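Local coordinates for protein ornithine aminotransferase (Plasmodium falciparum, PDB 3LG0) that catalyses the pyridoxal-phosphate-dependent transfer of the delta-amino group of L-ornithine to 2-oxoglutarate, yielding L-glutamate semialdehyde and glutamate, at residues Ala232-Thr237 and Asp256-Gly261; Leu107-Gly112 and Ser272-Asn277; Gly240-Leu245 and Gly347-Ile352; Ser57-His62 and Gly261-Gly266; Phe197-Val202 and Ser214-Val219. All blocks are in the same frame, centred on the assembly; numbering follows the deposited sequence.

Interaction 1. Residues Ala232-Thr237 and Asp256-Gly261; sequences ADEVQT and DVILLG
A232 and D233 pair with I258 and L259 as parallel strands, the end-to-end directions of 232-235 and 257-261 differing by only 10°. Three backbone bonds fix the register: A232 N donates to V257 O at 2.9 Å, L259 N to A232 O at 3.0 Å, and E234 N to L259 O at 2.8 Å. Beyond them a water accepts from G261 N and probably donates to E234 O, carrying the link one step further. On the face holding A232 and I258, A232 CB meets I258 CD1 at 3.9 Å. D233 points to the other face; with its CG anti to the backbone N (chi1 -178°), OD1 receives V235 N at 3.0 Å, nearly in line with the C-O bond, which makes an Asx turn. That turn brings V235 against the partner strand: CG2 rests on L259 CB at 4.0 Å, while CG1 approaches G261 CA. The E234 carboxylate leads off to T237 OG1, C247 N and T248 OG1. V235 also lies beside K262, the probable cofactor lysine. Parallel strands whose C-terminal ends run into loops bordering the cofactor lysine are characteristic of the large seven-stranded sheet of fold-type I aminotransferases.

Interaction 2. Residues Leu107-Gly112 and Ser272-Asn277; sequences LMMNTG and SAILAN
S272 OG donates to T111 O at 2.8 Å, approaching from 60° above the carbonyl plane. The hydroxyl is placed there by a chi1 of 70°, which tucks OG between the backbone N and the carbonyl carbon of its own residue and also sets it 3.4 Å from M109 CB. The S272 backbone is held as well: M109 N donates to S272 O at 2.8 Å in an almost straight bond (178°), and S272 N donates to M109 O. At the other end of the pairing L107 and I274 exchange two more backbone bonds, L107 N to I274 O at 2.9 Å and I274 N to L107 O at 3.0 Å. M109-S272 and L107-I274 are thus the hydrogen-bonded antiparallel pairs, with M108-A273 the non-hydrogen-bonded pair between them. On the face of that middle pair, the M108 chain folds back so that SD touches A273 CB at 3.9 Å; helix 88-101 covers M108 from beyond. On the opposite face M109 SD comes to 4.3 Å from I274 CD1, where helix 112-129 packs on both residues. T111 is the N-cap of that helix, its OG1 bonded to E114 N; T111 also packs on E114 of the second subunit. Because T111 gives its side chain to the helix and its carbonyl to S272, the chemistry ties strand 105-109, outermost within this chain, to the helix start and the neighbouring strand at the dimer interface.

Interaction 3. Residues Gly240-Leu245 and Gly347-Ile352; sequences GRTGKL and GLLCAI
G347 and T242 form the nearest CA pair, 4.0 Å apart, where the type I beta turn 240-243 docks onto the connection of the beta hairpin formed by strands 340-346 and 349-354. The turn is closed by G243 N donating to G240 O at 2.8 Å. G347, with a positive phi of 56°, brings its CA to 3.8 Å from T242 O. Next, L348 is gripped at both backbone ends by one residue: its N donates to R241 O at 2.9 Å, and its O receives R241 NH1 at 2.8 Å. Bends at chi2 and chi3 (53° and 56°) turn the arginine chain back toward L348. The L348 oxygen lies near the guanidinium plane, whereas NH1 stands well above the plane of the L348 carbonyl. The same guanidinium continues to P387 O through NH1 and to N59 OD1 through NH2, which joins the turn and the hairpin to two further loops. L349 then begins its strand with its side chain across the arginine's aliphatic part at about a right angle, CB lying 3.7 Å from R241 CG. Its CD2 runs alongside T242, 4.1 Å from T242 CG2.

Interaction 4. Residues Ser57-His62 and Gly261-Gly266; sequences SVNQGH and GKALSG
Q60 NE2 donates to A263 O at 3.0 Å, an almost straight bond (172°) with the acceptor lying in the plane of the Q60 amide. G266 N, the backbone donor of the 3-10 turn itself, reaches A263 O from the opposite face of its carbonyl plane, and Q60 NE2 adds a second donor from the other segment. The bend at chi2 (87°) carries the Q60 amide across to G266, where OE1 stops 3.2 Å from G266 CA; no polar partner for this buried oxygen is modelled. Nearby, S57 O makes a CA-H...O contact with G266 CA at 3.2 Å, the angle at H being 123°. N59 lays its amide against the methyl group of A263, ND2 standing 3.5 Å from A263 CB. S57 meets K262 itself, its OG 3.6 Å from K262 CD. A second shell positions these groups. The type I turn V58-G61 carries N59 and Q60; N59 OD1 accepts from R241 NH2, N59 ND2 is bonded to L239 O, Q60 NE2 also donates to A306 O, and S57 OG is bonded to A54 O. K262 probably carries pyridoxal phosphate as an internal aldimine, although no cofactor is attached here. Its side chain meets segment 57-62 by van der Waals contact, without a hydrogen bond, and its end leads away; the chemistry implies that the 57-62 loop fixes the backbone leaving the lysine, through A263.

Interaction 5. Residues Phe197-Val202 and Ser214-Val219; sequences FIVEPV and SYFPGV
The beta-alpha-beta unit 194-199, 215-226, 229-233 is packed here through its first strand and its crossover helix, F197 and V199 meeting Y215, F216 and V219. Strand 197-199 and helix segment 215-219 run in nearly opposed directions (158°), their axes 12.1 Å apart at closest, and aromatic side chains bridge the gap. F197, with CG anti to the backbone N (chi1 177°), presents its ring edge to the helix: CD2 touches V219 CG1 at 3.8 Å, and CZ lies 3.6 Å from Y215 OH, both partners near the ring plane. V199 CB lies over one face of the same ring, toward its rim. The tyrosine is backed within its helix by V219 CG2, which sits over the ring centre. V199 comes at F216 from the opposing direction, its CG1 at the ring edge 3.7 Å from F216 CE2. Where the strand gives way to the loop, E200 O also lies in the plane of the F216 ring, 3.4 Å from CZ, while P201 CA approaches CZ obliquely at 3.5 Å. E200 O is hydrogen-bonded to Y179 OH and P201 O to Y251 OH, and the Y251 ring meets F216 with the planes about 10° apart. No hydrogen bond joins the two segments, which are held by aromatic, valine and proline packing. Such apolar packing of a connecting helix on the parallel part of a mixed sheet is typical of the beta-alpha-beta crossover in the large domain of fold-type I aminotransferases.

In the fold
Interactions 1, 2 and 5 reach one seven-stranded sheet, in the order 105-109, 272-276, 257-260, 229-233, 194-199. Interactions 1 and 2, centres about 9 Å apart, adjoin through the antiparallel neighbours 257-260 and 272-276; interactions 5 and 1 have centres about 12 Å apart, and 5 closes first along the chain. Interaction 4 shares G261 with interaction 1 and contains K262, the probable cofactor lysine; interaction 1 packs V235 beside it. Interaction 3, its centre about 13 Å from that of interaction 4, brings in strand 349-354 of the second sheet. Segments of interactions 2 and 4 alternate along the chain, and both touch the second subunit. Together they are consistent with a frame around the probable cofactor site, interaction 5 lying farther out.

Interaction 1. Residues Ala232-Thr237 and Asp256-Gly261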
# COMPACT_ATOMS: atom_id res chain seq x y z
N ALA A 232 6.39 -15.68 -12.29
CA ALA A 232 7.03 -14.57 -12.97
C ALA A 232 6.64 -13.24 -12.33
O ALA A 232 5.46 -12.86 -12.34
CB ALA A 232 6.64 -14.56 -14.45
N ASP A 233 7.63 -12.53 -11.81
CA ASP A 233 7.43 -11.19 -11.29
C ASP A 233 7.49 -10.17 -12.41
O ASP A 233 8.57 -9.82 -12.87
CB ASP A 233 8.53 -10.86 -10.27
CG ASP A 233 8.35 -9.48 -9.64
OD1 ASP A 233 7.47 -8.71 -10.12
OD2 ASP A 233 9.08 -9.17 -8.68
N GLU A 234 6.33 -9.68 -12.83
CA GLU A 234 6.25 -8.79 -13.98
C GLU A 234 5.85 -7.39 -13.54
O GLU A 234 5.31 -6.60 -14.33
CB GLU A 234 5.23 -9.33 -14.99
CG GLU A 234 5.65 -10.65 -15.66
CD GLU A 234 6.17 -10.50 -17.11
OE1 GLU A 234 6.49 -9.37 -17.55
OE2 GLU A 234 6.26 -11.52 -17.82
N VAL A 235 6.07 -7.09 -12.27
CA VAL A 235 5.67 -5.80 -11.70
C VAL A 235 6.34 -4.64 -12.45
O VAL A 235 5.72 -3.61 -12.70
CB VAL A 235 5.98 -5.73 -10.20
CG1 VAL A 235 5.72 -4.33 -9.67
CG2 VAL A 235 5.17 -6.77 -9.44
N GLN A 236 7.59 -4.82 -12.85
CA GLN A 236 8.32 -3.82 -13.63
C GLN A 236 8.37 -4.13 -15.13
O GLN A 236 8.31 -3.22 -15.95
CB GLN A 236 9.77 -3.72 -13.15
CG GLN A 236 9.91 -3.54 -11.65
CD GLN A 236 9.84 -2.09 -11.23
OE1 GLN A 236 10.27 -1.20 -11.98
NE2 GLN A 236 9.30 -1.84 -10.04
N THR A 237 8.53 -5.40 -15.48
CA THR A 237 8.79 -5.78 -16.86
C THR A 237 7.54 -5.86 -17.73
O THR A 237 7.63 -5.83 -18.96
CB THR A 237 9.48 -7.13 -16.94
OG1 THR A 237 8.59 -8.14 -16.44
CG2 THR A 237 10.77 -7.12 -16.15
N ASP A 256 2.99 -20.15 -14.23
CA ASP A 256 1.82 -20.58 -13.46
C ASP A 256 1.22 -19.39 -12.71
O ASP A 256 -0.00 -19.31 -12.54
CB ASP A 256 2.20 -21.64 -12.44
CG ASP A 256 2.83 -22.86 -13.07
OD1 ASP A 256 2.13 -23.55 -13.84
OD2 ASP A 256 4.02 -23.11 -12.80
N VAL A 257 2.08 -18.49 -12.26
CA VAL A 257 1.66 -17.34 -11.47
C VAL A 257 2.33 -16.07 -11.99
O VAL A 257 3.54 -16.04 -12.23
CB VAL A 257 2.01 -17.55 -9.99
CG1 VAL A 257 1.59 -16.35 -9.16
CG2 VAL A 257 1.34 -18.85 -9.45
N ILE A 258 1.54 -15.03 -12.19
CA ILE A 258 2.06 -13.73 -12.61
C ILE A 258 1.84 -12.68 -11.52
O ILE A 258 0.76 -12.62 -10.93
CB ILE A 258 1.36 -13.23 -13.88
CG1 ILE A 258 1.55 -14.23 -15.02
CG2 ILE A 258 1.89 -11.85 -14.29
CD1 ILE A 258 2.90 -14.18 -15.66
N LEU A 259 2.87 -11.86 -11.25
CA LEU A 259 2.74 -10.65 -10.42
C LEU A 259 2.73 -9.38 -11.29
O LEU A 259 3.63 -9.17 -12.11
CB LEU A 259 3.89 -10.51 -9.42
CG LEU A 259 4.38 -11.65 -8.54
CD1 LEU A 259 5.14 -11.06 -7.35
CD2 LEU A 259 3.21 -12.46 -8.08
N LEU A 260 1.75 -8.51 -11.07
CA LEU A 260 1.65 -7.25 -11.80
C LEU A 260 1.57 -6.08 -10.83
O LEU A 260 1.13 -6.24 -9.69
CB LEU A 260 0.40 -7.24 -12.69
CG LEU A 260 0.26 -8.24 -13.84
CD1 LEU A 260 -1.10 -8.09 -14.51
CD2 LEU A 260 1.37 -8.02 -14.86
N GLY A 261 1.97 -4.90 -11.30
CA GLY A 261 1.83 -3.68 -10.50
C GLY A 261 2.13 -2.41 -11.28
O GLY A 261 1.97 -2.38 -12.49
O HOH W 1 2.93 -5.01 -13.91

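Interaction 2. Residues Leu107-Gly112 and Ser272-Asn277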
# COMPACT_ATOMS: atom_id res chain seq x y z
N LEU A 107 -6.11 -11.64 -7.84
CA LEU A 107 -6.19 -11.10 -6.48
C LEU A 107 -5.61 -9.70 -6.50
O LEU A 107 -4.43 -9.53 -6.83
CB LEU A 107 -5.42 -12.03 -5.54
CG LEU A 107 -5.00 -11.69 -4.11
CD1 LEU A 107 -5.93 -10.71 -3.42
CD2 LEU A 107 -4.90 -13.00 -3.33
N MET A 108 -6.43 -8.69 -6.19
CA MET A 108 -6.00 -7.29 -6.24
C MET A 108 -5.44 -6.82 -4.91
O MET A 108 -6.05 -7.04 -3.87
CB MET A 108 -7.17 -6.34 -6.61
CG MET A 108 -7.90 -6.66 -7.90
SD MET A 108 -6.84 -6.71 -9.35
CE MET A 108 -6.49 -4.97 -9.59
N MET A 109 -4.31 -6.12 -4.96
CA MET A 109 -3.75 -5.52 -3.75
C MET A 109 -3.27 -4.09 -4.04
O MET A 109 -3.54 -3.54 -5.10
CB MET A 109 -2.61 -6.40 -3.25
CG MET A 109 -2.56 -7.70 -4.01
SD MET A 109 -1.59 -8.95 -3.19
CE MET A 109 -2.39 -8.79 -1.58
N ASN A 110 -2.54 -3.50 -3.11
CA ASN A 110 -2.09 -2.13 -3.27
C ASN A 110 -0.66 -2.02 -3.82
O ASN A 110 -0.42 -1.32 -4.80
CB ASN A 110 -2.21 -1.38 -1.96
CG ASN A 110 -3.54 -1.61 -1.28
OD1 ASN A 110 -4.59 -1.21 -1.78
ND2 ASN A 110 -3.50 -2.23 -0.12
N THR A 111 0.29 -2.70 -3.19
CA THR A 111 1.69 -2.44 -3.51
C THR A 111 2.42 -3.65 -4.10
O THR A 111 1.97 -4.77 -3.97
CB THR A 111 2.46 -1.96 -2.28
OG1 THR A 111 2.54 -3.02 -1.32
CG2 THR A 111 1.76 -0.75 -1.65
N GLY A 112 3.55 -3.40 -4.73
CA GLY A 112 4.41 -4.47 -5.21
C GLY A 112 4.87 -5.34 -4.06
O GLY A 112 4.95 -6.55 -4.19
N SER A 272 -1.71 -3.47 -7.35
CA SER A 272 -0.91 -4.61 -7.76
C SER A 272 -1.86 -5.80 -7.85
O SER A 272 -3.02 -5.73 -7.40
CB SER A 272 0.21 -4.87 -6.74
OG SER A 272 -0.33 -5.35 -5.54
N ALA A 273 -1.38 -6.90 -8.41
CA ALA A 273 -2.23 -8.08 -8.62
C ALA A 273 -1.43 -9.37 -8.75
O ALA A 273 -0.29 -9.37 -9.22
CB ALA A 273 -3.12 -7.89 -9.89
N ILE A 274 -2.06 -10.47 -8.34
CA ILE A 274 -1.55 -11.78 -8.62
C ILE A 274 -2.55 -12.51 -9.52
O ILE A 274 -3.75 -12.53 -9.25
CB ILE A 274 -1.31 -12.56 -7.32
CG1 ILE A 274 -0.14 -11.96 -6.56
CG2 ILE A 274 -1.00 -14.00 -7.62
CD1 ILE A 274 -0.03 -12.48 -5.12
N LEU A 275 -2.05 -13.11 -10.60
CA LEU A 275 -2.90 -13.92 -11.48
C LEU A 275 -2.45 -15.36 -11.40
O LEU A 275 -1.25 -15.65 -11.43
CB LEU A 275 -2.78 -13.47 -12.93
CG LEU A 275 -3.25 -12.08 -13.32
CD1 LEU A 275 -2.36 -11.57 -14.46
CD2 LEU A 275 -4.71 -12.12 -13.74
N ALA A 276 -3.42 -16.26 -11.33
CA ALA A 276 -3.12 -17.68 -11.24
C ALA A 276 -4.37 -18.46 -11.61
O ALA A 276 -5.47 -17.90 -11.61
CB ALA A 276 -2.65 -18.03 -9.82
N ASN A 277 -4.21 -19.73 -11.94
CA ASN A 277 -5.37 -20.57 -12.24
C ASN A 277 -5.99 -21.16 -10.98
O ASN A 277 -5.38 -21.10 -9.92
CB ASN A 277 -4.99 -21.66 -13.22
CG ASN A 277 -4.76 -21.13 -14.60
OD1 ASN A 277 -5.45 -20.21 -15.05
ND2 ASN A 277 -3.78 -21.70 -15.29

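Interaction 3. Residues Gly240-Leu245 and Gly347-Ile352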
# COMPACT_ATOMS: atom_id res chain seq x y z
N GLY A 240 3.83 -3.61 -21.36
CA GLY A 240 4.41 -2.83 -22.44
C GLY A 240 5.88 -2.45 -22.29
O GLY A 240 6.55 -2.21 -23.29
N ARG A 241 6.39 -2.41 -21.06
CA ARG A 241 7.75 -1.94 -20.81
C ARG A 241 8.79 -2.55 -21.77
O ARG A 241 9.66 -1.83 -22.27
CB ARG A 241 8.15 -2.13 -19.34
CG ARG A 241 9.59 -1.73 -18.98
CD ARG A 241 9.98 -0.31 -19.40
NE ARG A 241 9.09 0.72 -18.88
CZ ARG A 241 9.13 2.01 -19.24
NH1 ARG A 241 10.02 2.44 -20.12
NH2 ARG A 241 8.26 2.86 -18.71
N THR A 242 8.70 -3.85 -22.03
CA THR A 242 9.67 -4.51 -22.90
C THR A 242 9.11 -4.82 -24.28
O THR A 242 9.69 -5.59 -25.03
CB THR A 242 10.19 -5.82 -22.29
OG1 THR A 242 9.15 -6.81 -22.35
CG2 THR A 242 10.61 -5.62 -20.85
N GLY A 243 7.97 -4.24 -24.62
CA GLY A 243 7.35 -4.52 -25.90
C GLY A 243 6.07 -5.37 -25.85
O GLY A 243 5.26 -5.30 -26.77
N LYS A 244 5.89 -6.15 -24.79
CA LYS A 244 4.72 -7.04 -24.67
C LYS A 244 3.91 -6.78 -23.39
O LYS A 244 4.41 -6.16 -22.45
CB LYS A 244 5.17 -8.51 -24.68
CG LYS A 244 5.87 -8.96 -25.96
CD LYS A 244 5.01 -8.67 -27.18
CE LYS A 244 5.73 -9.05 -28.47
NZ LYS A 244 4.97 -8.58 -29.67
N LEU A 245 2.67 -7.27 -23.36
CA LEU A 245 1.86 -7.22 -22.14
C LEU A 245 2.55 -7.97 -21.00
O LEU A 245 2.47 -7.55 -19.85
CB LEU A 245 0.47 -7.80 -22.37
CG LEU A 245 -0.64 -6.84 -22.81
CD1 LEU A 245 -1.96 -7.56 -22.84
CD2 LEU A 245 -0.73 -5.64 -21.89
N GLY A 347 13.23 -3.73 -25.26
CA GLY A 347 12.15 -2.78 -25.45
C GLY A 347 12.57 -1.43 -24.89
O GLY A 347 13.67 -0.95 -25.18
N LEU A 348 11.73 -0.82 -24.06
CA LEU A 348 12.08 0.45 -23.44
C LEU A 348 12.45 0.28 -21.97
O LEU A 348 12.28 1.18 -21.15
CB LEU A 348 10.97 1.48 -23.64
CG LEU A 348 10.87 1.97 -25.08
CD1 LEU A 348 9.68 2.90 -25.25
CD2 LEU A 348 12.15 2.68 -25.44
N LEU A 349 12.95 -0.90 -21.64
CA LEU A 349 13.56 -1.14 -20.35
C LEU A 349 15.07 -1.15 -20.56
O LEU A 349 15.65 -2.17 -20.91
CB LEU A 349 13.08 -2.48 -19.76
CG LEU A 349 13.73 -2.93 -18.45
CD1 LEU A 349 13.71 -1.82 -17.41
CD2 LEU A 349 13.07 -4.18 -17.90
N CYS A 350 15.70 0.00 -20.38
CA CYS A 350 17.11 0.16 -20.73
C CYS A 350 17.92 0.66 -19.56
O CYS A 350 17.38 1.15 -18.58
CB CYS A 350 17.25 1.12 -21.90
SG CYS A 350 16.08 0.77 -23.23
N ALA A 351 19.24 0.54 -19.69
CA ALA A 351 20.16 1.01 -18.67
C ALA A 351 21.56 1.18 -19.27
O ALA A 351 21.88 0.58 -20.29
CB ALA A 351 20.19 0.04 -17.50
N ILE A 352 22.37 2.02 -18.65
CA ILE A 352 23.77 2.08 -19.00
C ILE A 352 24.52 1.76 -17.74
O ILE A 352 24.30 2.40 -16.72
CB ILE A 352 24.20 3.47 -19.52
CG1 ILE A 352 23.44 3.84 -20.78
CG2 ILE A 352 25.69 3.48 -19.81
CD1 ILE A 352 23.78 5.23 -21.30

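Interaction 4. Residues Ser57-His62 and Gly261-Gly266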
# COMPACT_ATOMS: atom_id res chain seq x y z
N SER A 57 5.39 3.07 -13.34
CA SER A 57 4.01 3.43 -13.01
C SER A 57 3.38 4.28 -14.10
O SER A 57 2.18 4.17 -14.33
CB SER A 57 3.93 4.19 -11.69
OG SER A 57 4.40 3.39 -10.63
N VAL A 58 4.16 5.15 -14.76
CA VAL A 58 3.60 5.96 -15.85
C VAL A 58 4.03 5.52 -17.24
O VAL A 58 4.45 6.33 -18.06
CB VAL A 58 3.78 7.51 -15.65
CG1 VAL A 58 2.97 7.98 -14.47
CG2 VAL A 58 5.24 7.90 -15.47
N ASN A 59 3.90 4.22 -17.50
CA ASN A 59 4.08 3.70 -18.86
C ASN A 59 3.16 4.41 -19.85
O ASN A 59 3.54 4.66 -20.98
CB ASN A 59 3.78 2.20 -18.90
CG ASN A 59 4.91 1.37 -18.34
OD1 ASN A 59 5.92 1.91 -17.88
ND2 ASN A 59 4.74 0.04 -18.37
N GLN A 60 1.95 4.74 -19.41
CA GLN A 60 0.98 5.44 -20.26
C GLN A 60 1.29 6.94 -20.37
O GLN A 60 0.59 7.66 -21.08
CB GLN A 60 -0.44 5.25 -19.72
CG GLN A 60 -0.94 3.80 -19.63
CD GLN A 60 -0.57 3.11 -18.30
OE1 GLN A 60 0.33 3.55 -17.59
NE2 GLN A 60 -1.27 2.05 -17.99
N GLY A 61 2.32 7.40 -19.68
CA GLY A 61 2.67 8.81 -19.66
C GLY A 61 2.04 9.51 -18.46
O GLY A 61 1.04 9.06 -17.92
N HIS A 62 2.64 10.61 -18.03
CA HIS A 62 2.09 11.34 -16.89
C HIS A 62 0.71 11.93 -17.16
O HIS A 62 0.42 12.42 -18.26
CB HIS A 62 3.03 12.47 -16.46
CG HIS A 62 4.19 12.02 -15.63
ND1 HIS A 62 5.44 11.81 -16.16
CD2 HIS A 62 4.29 11.78 -14.30
CE1 HIS A 62 6.27 11.44 -15.20
NE2 HIS A 62 5.60 11.42 -14.06
N GLY A 261 1.97 -4.90 -11.30
CA GLY A 261 1.83 -3.68 -10.50
C GLY A 261 2.13 -2.41 -11.28
O GLY A 261 1.97 -2.38 -12.49
N LYS A 262 2.57 -1.36 -10.59
CA LYS A 262 3.05 -0.12 -11.22
C LYS A 262 2.12 0.45 -12.29
O LYS A 262 1.24 1.23 -11.98
CB LYS A 262 4.46 -0.29 -11.80
CG LYS A 262 5.50 -0.76 -10.79
CD LYS A 262 5.56 0.14 -9.57
CE LYS A 262 6.77 -0.18 -8.68
NZ LYS A 262 6.78 0.66 -7.42
N ALA A 263 2.35 0.07 -13.54
CA ALA A 263 1.54 0.59 -14.64
C ALA A 263 0.06 0.18 -14.60
O ALA A 263 -0.77 0.77 -15.29
CB ALA A 263 2.17 0.26 -16.00
N LEU A 264 -0.29 -0.80 -13.76
CA LEU A 264 -1.70 -1.18 -13.58
C LEU A 264 -2.61 0.02 -13.38
O LEU A 264 -3.81 -0.07 -13.63
CB LEU A 264 -1.89 -2.10 -12.39
CG LEU A 264 -1.77 -3.61 -12.57
CD1 LEU A 264 -2.00 -4.30 -11.24
CD2 LEU A 264 -2.75 -4.12 -13.62
N SER A 265 -2.05 1.13 -12.92
CA SER A 265 -2.85 2.29 -12.56
C SER A 265 -2.46 3.53 -13.35
O SER A 265 -3.00 4.61 -13.12
CB SER A 265 -2.67 2.60 -11.08
OG SER A 265 -1.42 3.24 -10.86
N GLY A 266 -1.51 3.40 -14.26
CA GLY A 266 -0.95 4.58 -14.89
C GLY A 266 -0.55 5.63 -13.87
O GLY A 266 -0.66 6.84 -14.13

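Interaction 5. Residues Phe197-Val202 and Ser214-Val219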
# COMPACT_ATOMS: atom_id res chain seq x y z
N PHE A 197 9.56 -21.23 -7.79
CA PHE A 197 10.68 -20.43 -8.23
C PHE A 197 10.10 -19.07 -8.66
O PHE A 197 9.32 -18.98 -9.61
CB PHE A 197 11.37 -21.10 -9.42
CG PHE A 197 12.50 -20.31 -10.01
CD1 PHE A 197 13.45 -19.71 -9.19
CD2 PHE A 197 12.64 -20.18 -11.38
CE1 PHE A 197 14.50 -18.99 -9.74
CE2 PHE A 197 13.69 -19.46 -11.93
CZ PHE A 197 14.62 -18.87 -11.10
N ILE A 198 10.48 -18.01 -7.94
CA ILE A 198 10.00 -16.67 -8.25
C ILE A 198 11.12 -15.85 -8.90
O ILE A 198 12.20 -15.72 -8.34
CB ILE A 198 9.42 -15.96 -7.02
CG1 ILE A 198 8.37 -16.87 -6.37
CG2 ILE A 198 8.82 -14.63 -7.42
CD1 ILE A 198 7.79 -16.38 -5.07
N VAL A 199 10.85 -15.35 -10.09
CA VAL A 199 11.90 -14.79 -10.92
C VAL A 199 11.36 -13.68 -11.83
O VAL A 199 10.20 -13.72 -12.25
CB VAL A 199 12.54 -15.89 -11.80
CG1 VAL A 199 11.54 -16.37 -12.81
CG2 VAL A 199 13.80 -15.40 -12.48
N GLU A 200 12.23 -12.72 -12.14
CA GLU A 200 11.93 -11.59 -13.01
C GLU A 200 12.38 -11.87 -14.45
O GLU A 200 13.49 -12.34 -14.65
CB GLU A 200 12.69 -10.36 -12.52
CG GLU A 200 11.97 -9.46 -11.53
CD GLU A 200 12.55 -8.05 -11.53
OE1 GLU A 200 11.96 -7.12 -12.18
OE2 GLU A 200 13.63 -7.87 -10.92
N PRO A 201 11.54 -11.55 -15.45
CA PRO A 201 11.86 -11.77 -16.86
C PRO A 201 13.11 -11.00 -17.29
O PRO A 201 13.88 -11.48 -18.14
CB PRO A 201 10.62 -11.26 -17.60
CG PRO A 201 9.52 -11.40 -16.61
CD PRO A 201 10.15 -11.10 -15.26
N VAL A 202 13.29 -9.80 -16.75
CA VAL A 202 14.61 -9.15 -16.71
C VAL A 202 14.83 -8.52 -15.33
O VAL A 202 13.92 -7.93 -14.75
CB VAL A 202 14.89 -8.18 -17.90
CG1 VAL A 202 13.69 -8.07 -18.85
CG2 VAL A 202 15.39 -6.82 -17.42
N SER A 214 17.73 -18.77 -24.13
CA SER A 214 17.45 -20.14 -23.75
C SER A 214 16.87 -20.27 -22.34
O SER A 214 16.16 -21.22 -22.04
CB SER A 214 18.73 -20.97 -23.84
OG SER A 214 19.69 -20.52 -22.90
N TYR A 215 17.17 -19.31 -21.47
CA TYR A 215 16.90 -19.42 -20.04
C TYR A 215 15.45 -19.76 -19.68
O TYR A 215 15.18 -20.77 -19.03
CB TYR A 215 17.33 -18.15 -19.32
CG TYR A 215 17.24 -18.22 -17.82
CD1 TYR A 215 17.89 -19.22 -17.12
CD2 TYR A 215 16.53 -17.26 -17.11
CE1 TYR A 215 17.81 -19.28 -15.73
CE2 TYR A 215 16.46 -17.31 -15.73
CZ TYR A 215 17.10 -18.32 -15.04
OH TYR A 215 17.05 -18.38 -13.67
N PHE A 216 14.52 -18.90 -20.08
CA PHE A 216 13.15 -19.06 -19.63
C PHE A 216 12.44 -20.29 -20.19
O PHE A 216 11.73 -20.98 -19.46
CB PHE A 216 12.34 -17.77 -19.80
CG PHE A 216 12.52 -16.80 -18.66
CD1 PHE A 216 13.49 -15.81 -18.72
CD2 PHE A 216 11.77 -16.92 -17.51
CE1 PHE A 216 13.68 -14.94 -17.66
CE2 PHE A 216 11.95 -16.06 -16.44
CZ PHE A 216 12.91 -15.06 -16.52
N PRO A 217 12.66 -20.59 -21.48
CA PRO A 217 12.15 -21.86 -22.03
C PRO A 217 12.60 -23.05 -21.17
O PRO A 217 11.83 -23.98 -20.94
CB PRO A 217 12.79 -21.91 -23.42
CG PRO A 217 12.96 -20.46 -23.80
CD PRO A 217 13.30 -19.75 -22.51
N GLY A 218 13.82 -22.99 -20.66
CA GLY A 218 14.33 -24.02 -19.77
C GLY A 218 13.84 -23.91 -18.33
O GLY A 218 13.82 -24.90 -17.60
N VAL A 219 13.48 -22.70 -17.91
CA VAL A 219 12.90 -22.50 -16.58
C VAL A 219 11.53 -23.16 -16.55
O VAL A 219 11.20 -23.87 -15.61
CB VAL A 219 12.76 -21.00 -16.22
CG1 VAL A 219 11.78 -20.81 -15.06
CG2 VAL A 219 14.12 -20.41 -15.88